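Local coordinates for trigger factor (Thermotoga maritima, PDB 2NSC), which probably keeps newly made proteins open as a chaperone and isomerises peptidyl-prolyl bonds, its N-terminal domain, the part in this chain, binding the ribosome, at residues A[6-10]-A[11-15]; A[22-25]-A[26-30]; A[31-34]-A[35-39]; A[76-79]-A[80-83]. One frame throughout, in Å; residues are numbered along the deposited sequence.

Contact 1 of 4, residues A[6-10]-A[11-15]; sequences LERDK and NRVVL
Asn11 shares with Lys10 the two corners of a type II' beta turn that runs from Asp9 to Arg12. Lys10 takes the positive phi of 66° that this turn needs at its first corner. Arg12 closes the turn in a reciprocal pair of backbone bonds: its N donates to Asp9 O at 3.1 Å, and Asp9 N donates to Arg12 O at 2.7 Å. With CG anti to N (chi1 -178°) and a bend at chi3, the Arg12 chain brings its guanidinium between two carboxylates. NH1 bonds to the anti lone pair of Asp9 OD2 at 3.0 Å, in the guanidinium plane. The carboxylate is turned 84° from that plane. NH2 forms a looser salt bridge to Glu7 OE2 at 3.6 Å. With an alanine in place of Asp9, NH1 would probably lose its mate and the guanidinium be left to the longer Glu7 pair, freer to turn. These are the turn-side ends of strands 2-9 and 12-18, the antiparallel beta hairpin that begins this N-terminal domain. Val13 points to the other face, in a non-hydrogen-bonded pair with Arg8. Its CG2 sits over the centre of the Arg8 guanidinium, 3.7 Å above the plane. Val14 N donates almost straight to Glu7 O at 2.9 Å, and Val14 O accepts from Leu6 N at 2.8 Å; two residues thus face one, a classic beta bulge. The methyls of Val14 divide likewise, CG2 against Glu7 CG and CG1 against Leu6 CD1.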
loop_
_atom_site.group_PDB
_atom_site.type_symbol
_atom_site.label_atom_id
_atom_site.label_comp_id
_atom_site.label_asym_id
_atom_site.label_seq_id
_atom_site.Cartn_x
_atom_site.Cartn_y
_atom_site.Cartn_z
ATOM N N LEU A 6 -13.498 7.795 11.751
ATOM C CA LEU A 6 -13.389 9.249 11.576
ATOM C C LEU A 6 -14.709 9.960 11.846
ATOM O O LEU A 6 -14.723 11.067 12.382
ATOM C CB LEU A 6 -12.867 9.601 10.180
ATOM C CG LEU A 6 -11.460 9.141 9.799
ATOM C CD1 LEU A 6 -11.119 9.599 8.373
ATOM C CD2 LEU A 6 -10.419 9.665 10.801
ATOM N N GLU A 7 -15.818 9.332 11.460
ATOM C CA GLU A 7 -17.133 9.888 11.739
ATOM C C GLU A 7 -18.253 8.892 11.526
ATOM O O GLU A 7 -18.134 7.936 10.737
ATOM C CB GLU A 7 -17.404 11.180 10.947
ATOM C CG GLU A 7 -17.732 11.004 9.484
ATOM C CD GLU A 7 -17.964 12.329 8.768
ATOM O OE1 GLU A 7 -18.794 13.129 9.239
ATOM O OE2 GLU A 7 -17.325 12.575 7.726
ATOM N N ARG A 8 -19.337 9.141 12.252
ATOM C CA ARG A 8 -20.577 8.427 12.092
ATOM C C ARG A 8 -21.640 9.448 11.726
ATOM O O ARG A 8 -21.804 10.462 12.406
ATOM C CB ARG A 8 -20.934 7.718 13.394
ATOM C CG ARG A 8 -22.172 6.878 13.315
ATOM C CD ARG A 8 -22.339 6.063 14.584
ATOM N NE ARG A 8 -21.826 4.693 14.457
ATOM C CZ ARG A 8 -22.472 3.697 13.838
ATOM N NH1 ARG A 8 -23.651 3.910 13.257
ATOM N NH2 ARG A 8 -21.928 2.488 13.784
ATOM N N ASP A 9 -22.343 9.186 10.634
ATOM C CA ASP A 9 -23.394 10.070 10.187
ATOM C C ASP A 9 -24.593 9.226 9.801
ATOM O O ASP A 9 -24.731 8.811 8.644
ATOM C CB ASP A 9 -22.897 10.932 9.021
ATOM C CG ASP A 9 -24.022 11.692 8.325
ATOM O OD1 ASP A 9 -25.050 12.006 8.982
ATOM O OD2 ASP A 9 -23.874 11.962 7.110
ATOM N N LYS A 10 -25.449 8.969 10.791
ATOM C CA LYS A 10 -26.554 8.003 10.685
ATOM C C LYS A 10 -26.012 6.578 10.525
ATOM O O LYS A 10 -25.376 6.080 11.434
ATOM C CB LYS A 10 -27.585 8.395 9.596
ATOM C CG LYS A 10 -28.145 9.815 9.807
ATOM C CD LYS A 10 -29.126 10.215 8.712
ATOM C CE LYS A 10 -29.799 11.563 9.012
ATOM N NZ LYS A 10 -30.871 11.897 7.980
ATOM N N ASN A 11 -26.275 5.925 9.395
ATOM C CA ASN A 11 -25.725 4.590 9.123
ATOM C C ASN A 11 -24.537 4.646 8.189
ATOM O O ASN A 11 -24.048 3.612 7.730
ATOM C CB ASN A 11 -26.784 3.696 8.515
ATOM C CG ASN A 11 -27.950 3.492 9.430
ATOM O OD1 ASN A 11 -27.795 3.062 10.582
ATOM N ND2 ASN A 11 -29.132 3.808 8.933
ATOM N N ARG A 12 -24.100 5.865 7.904
ATOM C CA ARG A 12 -22.910 6.103 7.126
ATOM C C ARG A 12 -21.726 6.244 8.089
ATOM O O ARG A 12 -21.724 7.129 8.952
ATOM C CB ARG A 12 -23.102 7.355 6.263
ATOM C CG ARG A 12 -21.939 7.690 5.347
ATOM C CD ARG A 12 -22.059 9.123 4.812
ATOM N NE ARG A 12 -20.741 9.704 4.582
ATOM C CZ ARG A 12 -20.303 10.821 5.148
ATOM N NH1 ARG A 12 -21.087 11.506 5.977
ATOM N NH2 ARG A 12 -19.080 11.261 4.877
ATOM N N VAL A 13 -20.739 5.352 7.947
ATOM C CA VAL A 13 -19.538 5.358 8.795
ATOM C C VAL A 13 -18.259 5.506 7.956
ATOM O O VAL A 13 -18.099 4.828 6.945
ATOM C CB VAL A 13 -19.453 4.098 9.702
ATOM C CG1 VAL A 13 -18.284 4.216 10.668
ATOM C CG2 VAL A 13 -20.751 3.912 10.484
ATOM N N VAL A 14 -17.374 6.415 8.373
ATOM C CA VAL A 14 -16.062 6.634 7.728
ATOM C C VAL A 14 -14.952 6.020 8.592
ATOM O O VAL A 14 -14.818 6.314 9.793
ATOM C CB VAL A 14 -15.798 8.141 7.486
ATOM C CG1 VAL A 14 -14.482 8.372 6.769
ATOM C CG2 VAL A 14 -16.946 8.757 6.695
ATOM N N LEU A 15 -14.181 5.133 7.987
ATOM C CA LEU A 15 -13.170 4.407 8.724
ATOM C C LEU A 15 -11.854 4.625 8.028
ATOM O O LEU A 15 -11.795 4.566 6.798
ATOM C CB LEU A 15 -13.483 2.910 8.736
ATOM C CG LEU A 15 -14.828 2.441 9.321
ATOM C CD1 LEU A 15 -14.979 0.946 9.068
ATOM C CD2 LEU A 15 -14.898 2.724 10.808
#

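Contact 2 of 4, residues A[22-25]-A[26-30]; sequences EEIA and QAEDK
Glu28 lies back along its helix toward Ile24, one turn earlier. Its CB rests near two carbonyls, those of Ile24 and Ala25, and CG comes to 3.2 Å from Ile24 O, the same oxygen that takes the bond from Glu28 N at 2.8 Å. The chain is extended beyond CG, which stands anti to the carbonyl carbon (chi1 -68°). This carries CD past the Ile24 carbonyl and leaves OE1 3.7 Å from Ile24 CG2, while OE2 makes a salt bridge to Lys55. A leucine in place of Glu28 would probably leave the Lys55 ammonium without this carboxylate partner. A second i to i+4 pair, Glu22 and Gln26, meets differently: Glu22 bends at chi2 and sets OE2 3.3 Å from Gln26 CG, its carboxylate turned 77° from the amide. Regular alpha-helical bonds run beneath, among them Asp29 N to Ala25 O at 3.0 Å. Glu23 turns back to the helix start, where OE1 accepts from Gly20 N. Along helix 21-36, this part packs on helix 62-71 through Ala27, which touches Thr66 and Leu70, and through Lys30 on Phe69, while Glu28 bridges to helix 51-58.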
loop_
_atom_site.group_PDB
_atom_site.type_symbol
_atom_site.label_atom_id
_atom_site.label_comp_id
_atom_site.label_asym_id
_atom_site.label_seq_id
_atom_site.Cartn_x
_atom_site.Cartn_y
_atom_site.Cartn_z
ATOM N N GLU A 22 4.545 -4.899 8.330
ATOM C CA GLU A 22 4.457 -6.306 7.931
ATOM C C GLU A 22 3.423 -6.517 6.814
ATOM O O GLU A 22 3.679 -7.243 5.853
ATOM C CB GLU A 22 4.154 -7.186 9.144
ATOM C CG GLU A 22 3.952 -8.677 8.830
ATOM C CD GLU A 22 5.116 -9.320 8.052
ATOM O OE1 GLU A 22 6.252 -9.394 8.595
ATOM O OE2 GLU A 22 4.881 -9.776 6.902
ATOM N N GLU A 23 2.270 -5.854 6.952
ATOM C CA GLU A 23 1.173 -5.914 6.000
ATOM C C GLU A 23 1.587 -5.312 4.675
ATOM O O GLU A 23 1.224 -5.821 3.615
ATOM C CB GLU A 23 -0.026 -5.151 6.555
ATOM C CG GLU A 23 -0.669 -5.866 7.722
ATOM C CD GLU A 23 -1.579 -4.973 8.521
ATOM O OE1 GLU A 23 -1.263 -3.772 8.677
ATOM O OE2 GLU A 23 -2.623 -5.482 8.989
ATOM N N ILE A 24 2.355 -4.232 4.752
ATOM C CA ILE A 24 2.870 -3.546 3.577
ATOM C C ILE A 24 3.813 -4.477 2.801
ATOM O O ILE A 24 3.665 -4.647 1.595
ATOM C CB ILE A 24 3.564 -2.229 3.975
ATOM C CG1 ILE A 24 2.531 -1.266 4.564
ATOM C CG2 ILE A 24 4.283 -1.587 2.770
ATOM C CD1 ILE A 24 3.113 0.080 4.976
ATOM N N ALA A 25 4.742 -5.106 3.509
ATOM C CA ALA A 25 5.641 -6.062 2.884
ATOM C C ALA A 25 4.875 -7.236 2.242
ATOM O O ALA A 25 5.158 -7.594 1.086
ATOM C CB ALA A 25 6.688 -6.552 3.886
ATOM N N GLN A 26 3.906 -7.801 2.970
ATOM C CA GLN A 26 3.018 -8.848 2.427
ATOM C C GLN A 26 2.280 -8.395 1.149
ATOM O O GLN A 26 2.217 -9.136 0.168
ATOM C CB GLN A 26 2.043 -9.361 3.488
ATOM C CG GLN A 26 2.705 -10.316 4.518
ATOM C CD GLN A 26 1.771 -10.723 5.668
ATOM O OE1 GLN A 26 1.400 -9.898 6.509
ATOM N NE2 GLN A 26 1.400 -12.000 5.708
ATOM N N ALA A 27 1.777 -7.164 1.154
ATOM C CA ALA A 27 1.080 -6.593 -0.003
ATOM C C ALA A 27 2.032 -6.368 -1.186
ATOM O O ALA A 27 1.674 -6.670 -2.327
ATOM C CB ALA A 27 0.390 -5.297 0.382
ATOM N N GLU A 28 3.230 -5.840 -0.912
ATOM C CA GLU A 28 4.273 -5.710 -1.932
ATOM C C GLU A 28 4.563 -7.058 -2.591
ATOM O O GLU A 28 4.677 -7.127 -3.802
ATOM C CB GLU A 28 5.557 -5.126 -1.337
ATOM C CG GLU A 28 5.430 -3.664 -0.902
ATOM C CD GLU A 28 6.744 -3.078 -0.385
ATOM O OE1 GLU A 28 7.006 -3.142 0.823
ATOM O OE2 GLU A 28 7.522 -2.539 -1.176
ATOM N N ASP A 29 4.668 -8.123 -1.786
ATOM C CA ASP A 29 4.876 -9.489 -2.284
ATOM C C ASP A 29 3.723 -9.968 -3.187
ATOM O O ASP A 29 3.960 -10.648 -4.182
ATOM C CB ASP A 29 5.030 -10.478 -1.117
ATOM C CG ASP A 29 6.381 -10.383 -0.411
ATOM O OD1 ASP A 29 7.334 -9.813 -0.997
ATOM O OD2 ASP A 29 6.497 -10.911 0.735
ATOM N N LYS A 30 2.476 -9.654 -2.827
ATOM C CA LYS A 30 1.357 -10.019 -3.683
ATOM C C LYS A 30 1.476 -9.260 -4.998
ATOM O O LYS A 30 1.195 -9.812 -6.062
ATOM C CB LYS A 30 0.018 -9.696 -3.036
ATOM C CG LYS A 30 -0.312 -10.511 -1.782
ATOM C CD LYS A 30 -1.616 -10.038 -1.153
ATOM C CE LYS A 30 -1.820 -10.671 0.219
ATOM N NZ LYS A 30 -3.157 -10.303 0.792
#

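Contact 3 of 4, residues A[31-34]-A[35-39]; sequences AVRY and LNQRV
Tyr34, near the C-terminal end of helix 21-36, and Arg38, four residues on, form a cation-pi stack just before the chain leaves toward helix 51-58. Tyr34 CG stands anti to the backbone N (chi1 175°), which swings the ring toward the later residues, where Arg38 covers it. The guanidinium lies flat on the ring, its plane 14° from the ring plane and the centres 3.9 Å apart, with Tyr34 CE1 under the guanidinium centre. The stretched Arg38 chain also lays CD over the rim of the same ring face, a CH-pi contact. The guanidinium NH1 has two acceptors, both weak: Tyr34 O at 3.4 Å and, at its edge and in plane, Gln37 OE1 at 3.1 Å. Gln37 gets there with its CG and CD passing close to Arg33 O.

Among the backbone acceptors, Ala31 O takes Leu35 N and Val32 O takes Asn36 N, both at 3.0 Å. The pattern then slackens: Gln37 N is shared by weak bonds to Arg33 O and Tyr34 O, whereas Leu35 O receives both Val39 N at 2.8 Å and Arg38 N at 3.1 Å. The Asn36 amide runs alongside Val32; both OD1 and ND2 are hydrogen-bonded outside these segments, OD1 accepting from Ile49 N. Leu35 packs on Leu54 and Leu58, and Ala31 on Phe62 and Tyr65, joining the helix to helices 51-58 and 62-71. A water closes the outer edge of the stack, accepting from Arg38 NH2 at 2.9 Å and hydrogen-bonded to Tyr34 OH at 3.1 Å.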
loop_
_atom_site.group_PDB
_atom_site.type_symbol
_atom_site.label_atom_id
_atom_site.label_comp_id
_atom_site.label_asym_id
_atom_site.label_seq_id
_atom_site.Cartn_x
_atom_site.Cartn_y
_atom_site.Cartn_z
ATOM N N ALA A 31 1.894 -7.994 -4.919
ATOM C CA ALA A 31 2.066 -7.157 -6.106
ATOM C C ALA A 31 3.103 -7.741 -7.063
ATOM O O ALA A 31 2.890 -7.771 -8.272
ATOM C CB ALA A 31 2.449 -5.725 -5.701
ATOM N N VAL A 32 4.224 -8.211 -6.524
ATOM C CA VAL A 32 5.258 -8.873 -7.335
ATOM C C VAL A 32 4.687 -10.126 -8.014
ATOM O O VAL A 32 4.853 -10.328 -9.212
ATOM C CB VAL A 32 6.515 -9.213 -6.471
ATOM C CG1 VAL A 32 7.496 -10.046 -7.240
ATOM C CG2 VAL A 32 7.175 -7.927 -5.942
ATOM N N ARG A 33 4.007 -10.947 -7.225
ATOM C CA ARG A 33 3.333 -12.162 -7.682
ATOM C C ARG A 33 2.361 -11.861 -8.827
ATOM O O ARG A 33 2.345 -12.546 -9.841
ATOM C CB ARG A 33 2.572 -12.760 -6.494
ATOM C CG ARG A 33 2.173 -14.222 -6.599
ATOM C CD ARG A 33 1.732 -14.716 -5.209
ATOM N NE ARG A 33 2.880 -14.664 -4.323
ATOM C CZ ARG A 33 2.875 -14.278 -3.055
ATOM N NH1 ARG A 33 1.755 -13.881 -2.443
ATOM N NH2 ARG A 33 4.027 -14.291 -2.399
ATOM N N TYR A 34 1.548 -10.825 -8.645
ATOM C CA TYR A 34 0.518 -10.455 -9.607
ATOM C C TYR A 34 1.145 -9.999 -10.925
ATOM O O TYR A 34 0.705 -10.379 -12.007
ATOM C CB TYR A 34 -0.323 -9.324 -9.003
ATOM C CG TYR A 34 -1.356 -8.754 -9.934
ATOM C CD1 TYR A 34 -2.627 -9.334 -10.035
ATOM C CD2 TYR A 34 -1.091 -7.612 -10.682
ATOM C CE1 TYR A 34 -3.600 -8.806 -10.892
ATOM C CE2 TYR A 34 -2.061 -7.078 -11.534
ATOM C CZ TYR A 34 -3.307 -7.685 -11.639
ATOM O OH TYR A 34 -4.265 -7.165 -12.487
ATOM N N LEU A 35 2.173 -9.161 -10.816
ATOM C CA LEU A 35 2.850 -8.603 -11.974
ATOM C C LEU A 35 3.600 -9.666 -12.768
ATOM O O LEU A 35 3.632 -9.596 -13.999
ATOM C CB LEU A 35 3.797 -7.496 -11.547
ATOM C CG LEU A 35 3.046 -6.214 -11.162
ATOM C CD1 LEU A 35 3.945 -5.265 -10.378
ATOM C CD2 LEU A 35 2.453 -5.522 -12.403
ATOM N N ASN A 36 4.180 -10.647 -12.073
ATOM C CA ASN A 36 4.972 -11.694 -12.715
ATOM C C ASN A 36 4.128 -12.731 -13.431
ATOM O O ASN A 36 4.643 -13.490 -14.261
ATOM C CB ASN A 36 5.899 -12.379 -11.710
ATOM C CG ASN A 36 7.309 -11.828 -11.745
ATOM O OD1 ASN A 36 7.915 -11.744 -12.812
ATOM N ND2 ASN A 36 7.850 -11.464 -10.572
ATOM N N GLN A 37 2.835 -12.756 -13.125
ATOM C CA GLN A 37 1.884 -13.584 -13.858
ATOM C C GLN A 37 1.407 -12.902 -15.155
ATOM O O GLN A 37 0.786 -13.546 -15.999
ATOM C CB GLN A 37 0.651 -13.884 -12.999
ATOM C CG GLN A 37 0.872 -14.725 -11.738
ATOM C CD GLN A 37 -0.194 -14.425 -10.665
ATOM O OE1 GLN A 37 -0.973 -13.468 -10.789
ATOM N NE2 GLN A 37 -0.231 -15.238 -9.616
ATOM N N ARG A 38 1.693 -11.612 -15.309
ATOM C CA ARG A 38 1.053 -10.788 -16.335
ATOM C C ARG A 38 1.976 -10.001 -17.233
ATOM O O ARG A 38 1.543 -9.531 -18.279
ATOM C CB ARG A 38 0.111 -9.789 -15.686
ATOM C CG ARG A 38 -1.163 -10.397 -15.217
ATOM C CD ARG A 38 -2.039 -9.384 -14.489
ATOM N NE ARG A 38 -3.329 -9.985 -14.135
ATOM C CZ ARG A 38 -3.485 -10.971 -13.246
ATOM N NH1 ARG A 38 -2.437 -11.488 -12.601
ATOM N NH2 ARG A 38 -4.705 -11.435 -12.997
ATOM N N VAL A 39 3.213 -9.787 -16.802
ATOM C CA VAL A 39 4.176 -9.078 -17.636
ATOM C C VAL A 39 5.460 -9.868 -17.827
ATOM O O VAL A 39 5.915 -10.555 -16.921
ATOM C CB VAL A 39 4.493 -7.648 -17.124
ATOM C CG1 VAL A 39 3.239 -6.985 -16.577
ATOM C CG2 VAL A 39 5.568 -7.673 -16.067
HETATM O O HOH W 1 -6.487 -9.187 -13.247
#

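Contact 4 of 4, residues A[76-79]-A[80-83]; sequences DTLK and DRKL
Leu78 turns its CD1 toward Leu83 CD1, 4.1 Å away, the two side chains crossing at about a right angle. A type I beta turn from Leu78 to Arg81 brings the chain round between them, directly after the short, weakly bonded helix 74-77. The turn is closed by Arg81 N, which donates to Leu78 O at 2.9 Å with an N-H...O angle of 160°. The other branch of Leu78, CD2, touches NE of Arg81 at 3.9 Å, so that the two leucine methyls serve partners on the far limb of the turn. Arg81 achieves this with CG anti to the carbonyl carbon (chi1 -53°) and an extended run from CG to NE, which crosses the leucine obliquely and keeps the aliphatic part beside Leu78 O.

At the corner, Asp80 folds back over the turn: its CG lies between the backbone N and the carbonyl carbon (chi1 60°), and OD1 comes to 3.4 Å from Thr77 O, two acceptors that do not bond. Leu78 is buried, packed on Leu15 and Tyr17 of strand 12-18 and on Pro87 of a later loop. Thr77 is tied to the same strand, for OG1 is hydrogen-bonded to Tyr17 OH as well as to Ile74 O. On the outer side of the helix end, Lys79 NZ stands in a long ion pair with Asp76 OD2, 3.8 Å apart.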
loop_
_atom_site.group_PDB
_atom_site.type_symbol
_atom_site.label_atom_id
_atom_site.label_comp_id
_atom_site.label_asym_id
_atom_site.label_seq_id
_atom_site.Cartn_x
_atom_site.Cartn_y
_atom_site.Cartn_z
ATOM N N ASP A 76 -12.618 -8.271 5.164
ATOM C CA ASP A 76 -12.613 -9.276 6.205
ATOM C C ASP A 76 -12.795 -8.656 7.595
ATOM O O ASP A 76 -13.349 -9.301 8.507
ATOM C CB ASP A 76 -11.322 -10.082 6.132
ATOM C CG ASP A 76 -11.392 -11.350 6.932
ATOM O OD1 ASP A 76 -11.258 -11.257 8.172
ATOM O OD2 ASP A 76 -11.591 -12.431 6.329
ATOM N N THR A 77 -12.335 -7.412 7.757
ATOM C CA THR A 77 -12.478 -6.692 9.026
ATOM C C THR A 77 -13.914 -6.226 9.261
ATOM O O THR A 77 -14.273 -5.808 10.373
ATOM C CB THR A 77 -11.537 -5.474 9.105
ATOM O OG1 THR A 77 -11.940 -4.505 8.138
ATOM C CG2 THR A 77 -10.116 -5.882 8.833
ATOM N N LEU A 78 -14.730 -6.295 8.213
ATOM C CA LEU A 78 -16.101 -5.823 8.291
ATOM C C LEU A 78 -17.125 -6.952 8.224
ATOM O O LEU A 78 -18.324 -6.679 8.271
ATOM C CB LEU A 78 -16.392 -4.810 7.176
ATOM C CG LEU A 78 -15.511 -3.560 7.071
ATOM C CD1 LEU A 78 -15.693 -2.870 5.741
ATOM C CD2 LEU A 78 -15.789 -2.603 8.187
ATOM N N LYS A 79 -16.669 -8.202 8.103
ATOM C CA LYS A 79 -17.587 -9.321 7.925
ATOM C C LYS A 79 -18.555 -9.537 9.120
ATOM O O LYS A 79 -19.547 -10.233 8.980
ATOM C CB LYS A 79 -16.830 -10.608 7.560
ATOM C CG LYS A 79 -16.008 -11.205 8.681
ATOM C CD LYS A 79 -15.295 -12.461 8.246
ATOM C CE LYS A 79 -14.213 -12.831 9.258
ATOM N NZ LYS A 79 -13.647 -14.205 9.054
ATOM N N ASP A 80 -18.259 -8.923 10.269
ATOM C CA ASP A 80 -19.134 -8.954 11.456
ATOM C C ASP A 80 -20.207 -7.838 11.454
ATOM O O ASP A 80 -21.059 -7.769 12.341
ATOM C CB ASP A 80 -18.293 -8.872 12.738
ATOM C CG ASP A 80 -17.445 -7.587 12.825
ATOM O OD1 ASP A 80 -17.101 -6.977 11.778
ATOM O OD2 ASP A 80 -17.104 -7.186 13.963
ATOM N N ARG A 81 -20.144 -6.961 10.459
ATOM C CA ARG A 81 -21.131 -5.906 10.303
ATOM C C ARG A 81 -22.093 -6.207 9.163
ATOM O O ARG A 81 -21.722 -6.827 8.161
ATOM C CB ARG A 81 -20.442 -4.577 10.028
ATOM C CG ARG A 81 -19.370 -4.177 11.023
ATOM C CD ARG A 81 -19.213 -2.662 10.991
ATOM N NE ARG A 81 -17.899 -2.210 11.448
ATOM C CZ ARG A 81 -17.623 -0.960 11.810
ATOM N NH1 ARG A 81 -18.570 -0.029 11.779
ATOM N NH2 ARG A 81 -16.396 -0.641 12.196
ATOM N N LYS A 82 -23.327 -5.734 9.313
ATOM C CA LYS A 82 -24.319 -5.854 8.257
ATOM C C LYS A 82 -24.331 -4.550 7.467
ATOM O O LYS A 82 -24.762 -3.512 7.971
ATOM C CB LYS A 82 -25.699 -6.182 8.840
ATOM C CG LYS A 82 -26.586 -6.990 7.900
ATOM C CD LYS A 82 -27.975 -7.236 8.500
ATOM C CE LYS A 82 -28.789 -8.161 7.601
ATOM N NZ LYS A 82 -30.192 -8.415 8.101
ATOM N N LEU A 83 -23.825 -4.625 6.236
ATOM C CA LEU A 83 -23.654 -3.468 5.368
ATOM C C LEU A 83 -24.384 -3.648 4.049
ATOM O O LEU A 83 -24.426 -4.750 3.491
ATOM C CB LEU A 83 -22.175 -3.224 5.077
ATOM C CG LEU A 83 -21.171 -3.109 6.229
ATOM C CD1 LEU A 83 -19.804 -2.978 5.645
ATOM C CD2 LEU A 83 -21.472 -1.934 7.162
HETATM O O HOH W 2 -21.715 -10.260 7.733
#

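In the fold
Contacts 1 and 4 touch one another: Leu15 CD1 of the hairpin meets Leu78 CD2 at 3.7 Å and Arg81 NH2 at 3.8 Å, so the turn after helix 74-77 rests on strand 12-18. Contacts 2 and 3 adjoin along helix 21-36, their centres 14 Å apart. The two pairs do not touch, contacts 2 and 4 coming closest at about 8 Å between nearest atoms; contacts 1 and 3 sit on opposite sides of the chain's centre, 36 Å between centres. Helix 21-36 leads from the hairpin toward the loop following 35-39, which in trigger factors carries the ribosome-binding signature and probably does so here. The isomerase activity is assigned to the middle domain, absent from this chain.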